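Local coordinates for putative uncharacterized protein PH0594 (Pyrococcus horikoshii, PDB 4HXF) that probably acts as a serine peptidase of the acylaminoacyl-peptidase type, assembled into a self-compartmentalizing hexamer that selects its substrates through multimerization, at residues 201-206 with 210-215; 217-222 with 245-250; 490-495 with 555-560. One frame throughout, in Å; residues are numbered along the deposited sequence.

In the fold
From the N terminus, the three contacts follow one another in series; none nests within or crosses another. Contact 1 closes the tight turn 207-209 and forms the hairpin 200-206/209-217 at the end of one four-stranded propeller sheet. The chain turns a corner into strand 219-224, the first of the next sheet, where contact 2 closes residues 223-244 and joins that strand to 245-249 of the same sheet, across strand 229-232. These two contacts touch: I202 CD1 lies 3.5 Å from F219 O. Contact 3 closes residues 496-554 in the alpha/beta hydrolase part, tying the start of helix 494-500 to helix 552-563. Its centre is about 43 Å from that of contact 1 and 38 Å from that of contact 2.

Contact 1: 201-206 with 210-215; sequences DIYLWK and EEKLFE
I202 and F214 run side by side on one face of the sheet, with I202 CD1 4.0 Å from F214 CD1. L213 extends this apolar patch: its CG lies 4.1 Å from CB of L204, and the F214 ring meets Y249 edge-to-face. Register evidence explains why L213 takes part, since both L213 and F214 stand opposite I202 in a classic beta bulge. I202 O accepts from F214 N and from L213 N, the latter at 2.6 Å in the carbonyl plane, whereas a regular pairing would supply one donor. The hairpin so formed is the outer part of a four-stranded beta-propeller sheet, with strand 200-206 also bonded to strand 182-188. On the opposite face, the Y203 ring lies between two charged chains. The E210 carboxylate is turned 12° from the ring plane, with CD 3.7 Å from Y203 CD1, while OE2 is held by a salt bridge to K170. The K212 chain bends at chi3 (-83°), which brings CE 3.5 Å from Y203 OH and lets NZ reach E215 OE1 at 2.8 Å, from above the carboxylate plane. With an alanine in place of Y203, the K212 chain would probably lose its support and be freer to turn. At the polar edge, D201 OD1 and E215 OE2, two acceptors, approach to 3.1 Å; hydrogen bonds from H189 and K216 to D201 OD1 probably ease that repulsion.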
loop_
_atom_site.group_PDB
_atom_site.type_symbol
_atom_site.label_atom_id
_atom_site.label_comp_id
_atom_site.label_asym_id
_atom_site.label_seq_id
_atom_site.Cartn_x
_atom_site.Cartn_y
_atom_site.Cartn_z
ATOM N N ASP A 201 -14.474 41.158 26.307
ATOM C CA ASP A 201 -13.426 42.134 26.536
ATOM C C ASP A 201 -12.703 42.337 25.205
ATOM O O ASP A 201 -12.524 41.349 24.473
ATOM C CB ASP A 201 -12.447 41.660 27.586
ATOM C CG ASP A 201 -13.126 41.340 28.930
ATOM O OD1 ASP A 201 -14.163 41.944 29.253
ATOM O OD2 ASP A 201 -12.558 40.504 29.618
ATOM N N ILE A 202 -12.416 43.556 24.846
ATOM C CA ILE A 202 -11.804 43.851 23.569
ATOM C C ILE A 202 -10.477 44.558 23.787
ATOM O O ILE A 202 -10.357 45.537 24.549
ATOM C CB ILE A 202 -12.756 44.719 22.686
ATOM C CG1 ILE A 202 -14.147 44.090 22.574
ATOM C CG2 ILE A 202 -12.150 45.084 21.305
ATOM C CD1 ILE A 202 -15.195 44.902 21.773
ATOM N N TYR A 203 -9.463 44.018 23.116
ATOM C CA TYR A 203 -8.084 44.534 23.239
ATOM C C TYR A 203 -7.512 44.996 21.927
ATOM O O TYR A 203 -7.911 44.540 20.875
ATOM C CB TYR A 203 -7.155 43.444 23.768
ATOM C CG TYR A 203 -7.567 42.858 25.047
ATOM C CD1 TYR A 203 -7.046 43.340 26.252
ATOM C CD2 TYR A 203 -8.482 41.788 25.087
ATOM C CE1 TYR A 203 -7.459 42.788 27.464
ATOM C CE2 TYR A 203 -8.866 41.244 26.305
ATOM C CZ TYR A 203 -8.340 41.758 27.465
ATOM O OH TYR A 203 -8.723 41.235 28.709
ATOM N N LEU A 204 -6.565 45.917 21.999
ATOM C CA LEU A 204 -5.788 46.349 20.821
ATOM C C LEU A 204 -4.396 45.812 21.067
ATOM O O LEU A 204 -3.765 46.122 22.129
ATOM C CB LEU A 204 -5.796 47.854 20.723
ATOM C CG LEU A 204 -5.330 48.402 19.407
ATOM C CD1 LEU A 204 -6.196 47.914 18.231
ATOM C CD2 LEU A 204 -5.288 49.932 19.547
ATOM N N TRP A 205 -3.931 44.996 20.140
ATOM C CA TRP A 205 -2.670 44.223 20.247
ATOM C C TRP A 205 -1.707 44.672 19.172
ATOM O O TRP A 205 -2.054 44.868 18.008
ATOM C CB TRP A 205 -2.972 42.737 20.149
ATOM C CG TRP A 205 -1.880 41.805 20.569
ATOM C CD1 TRP A 205 -1.767 41.063 21.748
ATOM C CD2 TRP A 205 -0.719 41.419 19.754
ATOM N NE1 TRP A 205 -0.651 40.308 21.716
ATOM C CE2 TRP A 205 0.023 40.473 20.551
ATOM C CE3 TRP A 205 -0.324 41.688 18.490
ATOM C CZ2 TRP A 205 1.183 39.856 20.090
ATOM C CZ3 TRP A 205 0.894 41.090 18.013
ATOM C CH2 TRP A 205 1.612 40.187 18.799
ATOM N N LYS A 206 -0.461 44.916 19.562
ATOM C CA LYS A 206 0.603 45.128 18.594
ATOM C C LYS A 206 1.965 44.730 19.210
ATOM O O LYS A 206 2.296 45.098 20.340
ATOM C CB LYS A 206 0.664 46.589 18.185
ATOM C CG LYS A 206 1.693 46.880 17.064
ATOM C CD LYS A 206 1.432 48.290 16.567
ATOM C CE LYS A 206 2.415 48.788 15.525
ATOM N NZ LYS A 206 1.871 50.104 15.053
ATOM N N GLU A 210 -0.471 44.684 24.588
ATOM C CA GLU A 210 -1.906 44.973 24.356
ATOM C C GLU A 210 -2.402 45.991 25.347
ATOM O O GLU A 210 -1.824 46.180 26.435
ATOM C CB GLU A 210 -2.802 43.683 24.437
ATOM C CG GLU A 210 -2.970 43.127 25.803
ATOM C CD GLU A 210 -3.671 41.780 25.839
ATOM O OE1 GLU A 210 -3.823 41.360 26.992
ATOM O OE2 GLU A 210 -4.138 41.259 24.798
ATOM N N GLU A 211 -3.455 46.665 24.928
ATOM C CA GLU A 211 -4.193 47.534 25.800
ATOM C C GLU A 211 -5.687 47.197 25.664
ATOM O O GLU A 211 -6.187 46.873 24.558
ATOM C CB GLU A 211 -3.934 48.991 25.461
ATOM C CG GLU A 211 -4.601 49.530 24.226
ATOM C CD GLU A 211 -4.447 51.046 24.126
ATOM O OE1 GLU A 211 -4.070 51.662 25.147
ATOM O OE2 GLU A 211 -4.717 51.613 23.051
ATOM N N LYS A 212 -6.380 47.252 26.793
ATOM C CA LYS A 212 -7.795 46.946 26.816
ATOM C C LYS A 212 -8.600 48.099 26.310
ATOM O O LYS A 212 -8.429 49.254 26.759
ATOM C CB LYS A 212 -8.245 46.541 28.224
ATOM C CG LYS A 212 -9.610 45.914 28.211
ATOM C CD LYS A 212 -10.070 45.595 29.609
ATOM C CE LYS A 212 -9.530 44.318 30.093
ATOM N NZ LYS A 212 -9.783 44.223 31.585
ATOM N N LEU A 213 -9.489 47.874 25.374
ATOM C CA LEU A 213 -10.302 48.962 24.862
ATOM C C LEU A 213 -11.654 49.010 25.561
ATOM O O LEU A 213 -12.230 50.093 25.809
ATOM C CB LEU A 213 -10.512 48.847 23.315
ATOM C CG LEU A 213 -9.343 48.940 22.375
ATOM C CD1 LEU A 213 -9.929 48.784 20.959
ATOM C CD2 LEU A 213 -8.637 50.340 22.522
ATOM N N PHE A 214 -12.225 47.832 25.746
ATOM C CA PHE A 214 -13.518 47.669 26.350
ATOM C C PHE A 214 -13.541 46.534 27.284
ATOM O O PHE A 214 -12.957 45.448 27.048
ATOM C CB PHE A 214 -14.651 47.389 25.296
ATOM C CG PHE A 214 -14.896 48.517 24.363
ATOM C CD1 PHE A 214 -14.300 48.529 23.121
ATOM C CD2 PHE A 214 -15.657 49.641 24.763
ATOM C CE1 PHE A 214 -14.423 49.606 22.243
ATOM C CE2 PHE A 214 -15.824 50.723 23.857
ATOM C CZ PHE A 214 -15.197 50.691 22.615
ATOM N N GLU A 215 -14.356 46.666 28.338
ATOM C CA GLU A 215 -14.490 45.622 29.296
ATOM C C GLU A 215 -15.947 45.265 29.479
ATOM O O GLU A 215 -16.741 46.185 29.811
ATOM C CB GLU A 215 -13.901 46.150 30.604
ATOM C CG GLU A 215 -14.293 45.318 31.755
ATOM C CD GLU A 215 -13.244 44.354 32.160
ATOM O OE1 GLU A 215 -12.239 44.857 32.753
ATOM O OE2 GLU A 215 -13.492 43.142 31.985
#

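Contact 2: 217-222 with 245-250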
loop_
_atom_site.group_PDB
_atom_site.type_symbol
_atom_site.label_atom_id
_atom_site.label_comp_id
_atom_site.label_asym_id
_atom_site.label_seq_id
_atom_site.Cartn_x
_atom_site.Cartn_y
_atom_site.Cartn_z
ATOM N N VAL A 217 -18.480 44.227 27.453
ATOM C CA VAL A 217 -19.416 44.921 26.526
ATOM C C VAL A 217 -20.122 43.826 25.709
ATOM O O VAL A 217 -19.611 42.662 25.576
ATOM C CB VAL A 217 -18.721 45.888 25.617
ATOM C CG1 VAL A 217 -18.315 47.154 26.434
ATOM C CG2 VAL A 217 -17.552 45.206 24.905
ATOM N N SER A 218 -21.289 44.133 25.080
ATOM C CA SER A 218 -22.064 43.069 24.412
ATOM C C SER A 218 -21.887 43.260 22.921
ATOM O O SER A 218 -22.789 42.929 22.136
ATOM C CB SER A 218 -23.566 43.174 24.819
ATOM O OG SER A 218 -23.719 42.815 26.181
ATOM N N PHE A 219 -20.705 43.739 22.483
ATOM C CA PHE A 219 -20.329 43.738 21.077
ATOM C C PHE A 219 -18.929 43.241 20.901
ATOM O O PHE A 219 -18.176 43.165 21.883
ATOM C CB PHE A 219 -20.522 45.072 20.384
ATOM C CG PHE A 219 -20.078 46.333 21.120
ATOM C CD1 PHE A 219 -20.900 47.481 21.032
ATOM C CD2 PHE A 219 -18.821 46.485 21.628
ATOM C CE1 PHE A 219 -20.449 48.699 21.593
ATOM C CE2 PHE A 219 -18.381 47.692 22.245
ATOM C CZ PHE A 219 -19.201 48.767 22.206
ATOM N N TYR A 220 -18.611 42.790 19.691
ATOM C CA TYR A 220 -17.237 42.401 19.353
ATOM C C TYR A 220 -16.865 43.064 18.048
ATOM O O TYR A 220 -17.722 43.575 17.311
ATOM C CB TYR A 220 -17.094 40.841 19.360
ATOM C CG TYR A 220 -17.980 40.153 18.347
ATOM C CD1 TYR A 220 -19.300 39.820 18.662
ATOM C CD2 TYR A 220 -17.490 39.727 17.126
ATOM C CE1 TYR A 220 -20.125 39.103 17.817
ATOM C CE2 TYR A 220 -18.361 39.049 16.224
ATOM C CZ TYR A 220 -19.664 38.808 16.570
ATOM O OH TYR A 220 -20.559 38.119 15.733
ATOM N N ALA A 221 -15.574 43.082 17.719
ATOM C CA ALA A 221 -15.101 43.810 16.514
ATOM C C ALA A 221 -15.267 42.862 15.281
ATOM O O ALA A 221 -14.930 41.647 15.310
ATOM C CB ALA A 221 -13.634 44.252 16.701
ATOM N N ILE A 222 -15.850 43.373 14.235
ATOM C CA ILE A 222 -16.083 42.638 13.009
ATOM C C ILE A 222 -15.311 43.167 11.796
ATOM O O ILE A 222 -15.106 42.358 10.849
ATOM C CB ILE A 222 -17.606 42.512 12.698
ATOM C CG1 ILE A 222 -18.327 43.810 12.551
ATOM C CG2 ILE A 222 -18.242 41.524 13.746
ATOM C CD1 ILE A 222 -19.667 43.776 11.825
ATOM N N LYS A 245 -26.937 45.146 16.667
ATOM C CA LYS A 245 -26.760 46.328 15.860
ATOM C C LYS A 245 -25.268 46.543 15.507
ATOM O O LYS A 245 -24.424 45.720 15.711
ATOM C CB LYS A 245 -27.256 47.557 16.627
ATOM C CG LYS A 245 -28.690 47.503 17.153
ATOM C CD LYS A 245 -29.779 47.333 16.059
ATOM C CE LYS A 245 -31.216 47.392 16.691
ATOM N NZ LYS A 245 -31.678 48.770 17.139
ATOM N N ILE A 246 -24.971 47.600 14.825
ATOM C CA ILE A 246 -23.585 47.940 14.461
ATOM C C ILE A 246 -23.261 49.408 14.895
ATOM O O ILE A 246 -24.122 50.320 14.908
ATOM C CB ILE A 246 -23.309 47.746 12.936
ATOM C CG1 ILE A 246 -24.319 48.540 12.134
ATOM C CG2 ILE A 246 -23.178 46.249 12.666
ATOM C CD1 ILE A 246 -24.191 48.288 10.624
ATOM N N TYR A 247 -21.999 49.621 15.235
ATOM C CA TYR A 247 -21.448 50.831 15.764
ATOM C C TYR A 247 -20.069 51.078 15.143
ATOM O O TYR A 247 -19.343 50.105 14.825
ATOM C CB TYR A 247 -21.216 50.731 17.275
ATOM C CG TYR A 247 -22.434 50.364 18.044
ATOM C CD1 TYR A 247 -23.177 51.336 18.625
ATOM C CD2 TYR A 247 -22.836 49.071 18.172
ATOM C CE1 TYR A 247 -24.360 51.016 19.280
ATOM C CE2 TYR A 247 -23.950 48.726 18.829
ATOM C CZ TYR A 247 -24.744 49.718 19.357
ATOM O OH TYR A 247 -25.897 49.344 20.003
ATOM N N ILE A 248 -19.766 52.343 14.920
ATOM C CA ILE A 248 -18.431 52.761 14.446
ATOM C C ILE A 248 -17.702 53.262 15.672
ATOM O O ILE A 248 -18.215 54.103 16.431
ATOM C CB ILE A 248 -18.565 53.836 13.330
ATOM C CG1 ILE A 248 -19.093 53.150 12.018
ATOM C CG2 ILE A 248 -17.226 54.566 13.111
ATOM C CD1 ILE A 248 -19.595 54.204 10.975
ATOM N N TYR A 249 -16.480 52.788 15.856
ATOM C CA TYR A 249 -15.645 53.230 16.948
ATOM C C TYR A 249 -14.364 53.891 16.424
ATOM O O TYR A 249 -13.559 53.262 15.784
ATOM C CB TYR A 249 -15.346 52.110 17.893
ATOM C CG TYR A 249 -14.395 52.498 18.991
ATOM C CD1 TYR A 249 -14.763 53.417 19.985
ATOM C CD2 TYR A 249 -13.175 51.889 19.085
ATOM C CE1 TYR A 249 -13.890 53.736 21.020
ATOM C CE2 TYR A 249 -12.324 52.186 20.089
ATOM C CZ TYR A 249 -12.673 53.106 21.036
ATOM O OH TYR A 249 -11.738 53.335 21.992
ATOM N N ASP A 250 -14.162 55.153 16.818
ATOM C CA ASP A 250 -12.899 55.837 16.441
ATOM C C ASP A 250 -12.321 56.627 17.603
ATOM O O ASP A 250 -11.599 57.623 17.392
ATOM C CB ASP A 250 -13.243 56.764 15.334
ATOM C CG ASP A 250 -14.212 57.853 15.778
ATOM O OD1 ASP A 250 -14.563 57.978 16.981
ATOM O OD2 ASP A 250 -14.669 58.568 14.886
#
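F219 reaches Y247 across strand 229-232, which runs between their own two strands. No hydrogen bond joins 217-222 to 245-250, and the nearest CA atoms, those of F219 and I246, are 8.5 Å apart, so the contact is made by side chains alone. Followed outward, F219 CB points toward the other segment but stays 5.1 Å from Y247 CD2. A chi1 of 44° sets CG between the backbone N and the carbonyl carbon and swings the ring out toward the tyrosine. CD1 then makes the closest approach, 3.8 Å from Y247 CD2, and also touches CE2. CE1, one step further, stands 4.2 Å above the plane of the Y247 ring, displaced toward its rim. On the other flank of the phenylalanine, CE2 comes within 4.2 Å of F214 CG, part of the edge-to-face pair these two phenylalanines form, and CZ, the tip, lies 4.2 Å from F214 CE2. The planes of the F219 and Y247 rings are inclined at 55° and their centroids lie 5.5 Å apart, too oblique for either a stack or an edge-to-face pair. Three residues along, I222 adds a looser apolar touch, its CD1 4.4 Å from CG2 of I246. D244, just ahead of K245, binds a magnesium ion with E263. A separation of three residues in a strand places F219 and I222 on opposite faces of the sheet, and their neighbours agree. The F219 side packs against L231 and F214. I222 and I246 both rest on A267, and I246 also meets V274 and F276. Strands 219-224 and 245-249 belong to one propeller sheet, which packs through F219 on the preceding sheet and through I222 and I246 on the following one (strands 264-270 and 273-280).

Contact 3: 490-495 with 555-560; sequences GISYWL and LMFYHV. With Y3A (N-[(benzyloxy)carbonyl]glycyl-N-[(2S,3R)-4-chloro-3-hydroxy-1-phenylbutan-2-yl]glycinamide), chain B.
Y493 presents the edge of its ring to M556, whose CE lies near the ring plane and 4.1 Å from Y493 CB. One face of that ring carries L495 CA, F529 meets the ring edge-to-face, and the hydroxyl is hydrogen-bonded to OH of Y493 in a second subunit. The F557 ring is met obliquely by S492 CB, which comes 3.7 Å from F557 CB. W494 is turned toward the inhibitor pocket instead: I491 CG2 sits 3.6 Å above the centre of one face, and the inhibitor's phenyl group lies at the ring edge, with its CE2 3.9 Å from W494 CZ3. I491 CD1 approaches CB4 of the inhibitor at the same distance of 3.9 Å, so these two residues line the pocket for the side chain next to the reactive carbon, consistent with an S1 site. In the alpha/beta hydrolase fold, 490-495 follows strand 484-488 and leads into helix 494-500, whereas helix 552-563 is the crossover between the parallel strands 538-543 and 568-573. A chi1 of 64° turns S492 OG toward that helix, where it is hydrogen-bonded to Q553 O; the side chain of Q553 in turn binds Y493 N. The bend at chi3 (-59°) in M556 lays its methyl group against the tyrosine. Beyond the pair, H559 is hydrogen-bonded through both ring nitrogens to A499 and A139 of the second subunit.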
loop_
_atom_site.group_PDB
_atom_site.type_symbol
_atom_site.label_atom_id
_atom_site.label_comp_id
_atom_site.label_asym_id
_atom_site.label_seq_id
_atom_site.Cartn_x
_atom_site.Cartn_y
_atom_site.Cartn_z
ATOM N N GLY A 490 -34.284 18.010 17.633
ATOM C CA GLY A 490 -35.221 18.829 18.402
ATOM C C GLY A 490 -34.939 18.959 19.883
ATOM O O GLY A 490 -33.893 18.676 20.320
ATOM N N ILE A 491 -35.908 19.435 20.602
ATOM C CA ILE A 491 -35.971 19.375 22.044
ATOM C C ILE A 491 -37.241 18.706 22.495
ATOM O O ILE A 491 -38.313 19.034 22.050
ATOM C CB ILE A 491 -35.896 20.821 22.649
ATOM C CG1 ILE A 491 -34.656 21.567 22.214
ATOM C CG2 ILE A 491 -35.986 20.732 24.199
ATOM C CD1 ILE A 491 -34.954 22.595 21.070
ATOM N N SER A 492 -37.060 17.729 23.375
ATOM C CA SER A 492 -38.104 17.088 24.164
ATOM C C SER A 492 -38.062 17.446 25.667
ATOM O O SER A 492 -39.128 17.336 26.279
ATOM C CB SER A 492 -38.222 15.552 24.019
ATOM O OG SER A 492 -37.083 14.875 24.489
ATOM N N TYR A 493 -36.890 17.783 26.197
ATOM C CA TYR A 493 -36.768 18.134 27.577
ATOM C C TYR A 493 -35.829 19.250 27.840
ATOM O O TYR A 493 -34.592 19.110 27.654
ATOM C CB TYR A 493 -36.371 16.876 28.410
ATOM C CG TYR A 493 -36.346 16.982 29.915
ATOM C CD1 TYR A 493 -37.046 18.033 30.596
ATOM C CD2 TYR A 493 -35.767 16.043 30.718
ATOM C CE1 TYR A 493 -37.067 18.136 31.959
ATOM C CE2 TYR A 493 -35.786 16.133 32.074
ATOM C CZ TYR A 493 -36.419 17.194 32.732
ATOM O OH TYR A 493 -36.488 17.244 34.066
ATOM N N TRP A 494 -36.366 20.418 28.260
ATOM C CA TRP A 494 -35.490 21.551 28.461
ATOM C C TRP A 494 -34.410 21.368 29.510
ATOM O O TRP A 494 -33.322 22.008 29.399
ATOM C CB TRP A 494 -36.292 22.835 28.741
ATOM C CG TRP A 494 -37.119 23.224 27.555
ATOM C CD1 TRP A 494 -38.494 23.197 27.437
ATOM C CD2 TRP A 494 -36.608 23.779 26.325
ATOM N NE1 TRP A 494 -38.853 23.685 26.182
ATOM C CE2 TRP A 494 -37.744 23.979 25.471
ATOM C CE3 TRP A 494 -35.353 24.038 25.847
ATOM C CZ2 TRP A 494 -37.642 24.541 24.201
ATOM C CZ3 TRP A 494 -35.250 24.603 24.576
ATOM C CH2 TRP A 494 -36.377 24.808 23.769
ATOM N N LEU A 495 -34.614 20.587 30.552
ATOM C CA LEU A 495 -33.621 20.560 31.592
ATOM C C LEU A 495 -32.331 19.938 31.082
ATOM O O LEU A 495 -31.227 20.423 31.375
ATOM C CB LEU A 495 -34.054 19.778 32.844
ATOM C CG LEU A 495 -33.147 19.937 34.047
ATOM C CD1 LEU A 495 -33.013 21.359 34.566
ATOM C CD2 LEU A 495 -33.563 19.116 35.241
ATOM N N LEU A 555 -33.683 10.675 21.450
ATOM C CA LEU A 555 -33.741 9.252 21.865
ATOM C C LEU A 555 -34.605 9.061 23.117
ATOM O O LEU A 555 -35.360 8.057 23.264
ATOM C CB LEU A 555 -32.343 8.677 21.998
ATOM C CG LEU A 555 -32.259 7.180 22.374
ATOM C CD1 LEU A 555 -33.096 6.365 21.345
ATOM C CD2 LEU A 555 -30.775 6.660 22.405
ATOM N N MET A 556 -34.585 10.018 24.041
ATOM C CA MET A 556 -35.440 9.909 25.230
ATOM C C MET A 556 -36.894 9.914 24.817
ATOM O O MET A 556 -37.660 9.161 25.357
ATOM C CB MET A 556 -35.135 10.958 26.317
ATOM C CG MET A 556 -33.799 10.896 26.931
ATOM S SD MET A 556 -33.646 12.019 28.362
ATOM C CE MET A 556 -33.998 13.598 27.645
ATOM N N PHE A 557 -37.283 10.831 23.937
ATOM C CA PHE A 557 -38.625 10.965 23.438
ATOM C C PHE A 557 -39.056 9.665 22.708
ATOM O O PHE A 557 -40.136 9.113 22.999
ATOM C CB PHE A 557 -38.802 12.199 22.611
ATOM C CG PHE A 557 -40.238 12.661 22.411
ATOM C CD1 PHE A 557 -41.196 12.778 23.430
ATOM C CD2 PHE A 557 -40.591 13.208 21.184
ATOM C CE1 PHE A 557 -42.467 13.219 23.158
ATOM C CE2 PHE A 557 -41.862 13.725 20.958
ATOM C CZ PHE A 557 -42.759 13.810 21.955
ATOM N N TYR A 558 -38.191 9.151 21.877
ATOM C CA TYR A 558 -38.381 7.875 21.221
ATOM C C TYR A 558 -38.618 6.721 22.213
ATOM O O TYR A 558 -39.674 6.017 22.139
ATOM C CB TYR A 558 -37.186 7.540 20.334
ATOM C CG TYR A 558 -37.322 6.160 19.675
ATOM C CD1 TYR A 558 -38.185 5.945 18.615
ATOM C CD2 TYR A 558 -36.690 5.077 20.209
ATOM C CE1 TYR A 558 -38.363 4.675 18.079
ATOM C CE2 TYR A 558 -36.876 3.799 19.728
ATOM C CZ TYR A 558 -37.720 3.613 18.633
ATOM O OH TYR A 558 -37.965 2.367 18.102
ATOM N N HIS A 559 -37.702 6.537 23.192
ATOM C CA HIS A 559 -37.903 5.444 24.145
ATOM C C HIS A 559 -39.190 5.528 24.972
ATOM O O HIS A 559 -39.879 4.536 25.231
ATOM C CB HIS A 559 -36.720 5.329 25.127
ATOM C CG HIS A 559 -35.462 4.791 24.549
ATOM N ND1 HIS A 559 -34.231 4.978 25.125
ATOM C CD2 HIS A 559 -35.249 3.846 23.490
ATOM C CE1 HIS A 559 -33.289 4.198 24.417
ATOM N NE2 HIS A 559 -33.937 3.522 23.461
ATOM N N VAL A 560 -39.469 6.771 25.418
ATOM C CA VAL A 560 -40.637 7.006 26.264
ATOM C C VAL A 560 -41.883 6.792 25.453
ATOM O O VAL A 560 -42.841 6.149 25.942
ATOM C CB VAL A 560 -40.579 8.365 26.962
ATOM C CG1 VAL A 560 -41.956 8.733 27.477
ATOM C CG2 VAL A 560 -39.476 8.392 28.056
HETATM N N3 Y3A B . -29.048 29.646 17.565
HETATM C CA3 Y3A B . -30.111 29.114 18.439
HETATM C C3 Y3A B . -30.062 27.595 18.247
HETATM O O3 Y3A B . -29.138 26.928 17.827
HETATM C C4 Y3A B . -31.953 25.234 16.691
HETATM O O4 Y3A B . -33.101 25.966 16.461
HETATM C CA4 Y3A B . -31.529 25.468 18.130
HETATM N N4 Y3A B . -31.470 26.944 18.299
HETATM C CB4 Y3A B . -32.584 25.105 19.216
HETATM C CG4 Y3A B . -32.128 25.371 20.612
HETATM C CD1 Y3A B . -31.051 24.729 21.242
HETATM C CD2 Y3A B . -32.849 26.264 21.392
HETATM C CE1 Y3A B . -30.673 24.983 22.548
HETATM C CE2 Y3A B . -32.481 26.538 22.701
HETATM C CZ4 Y3A B . -31.398 25.930 23.256
HETATM C C15 Y3A B . -30.784 25.159 15.638
#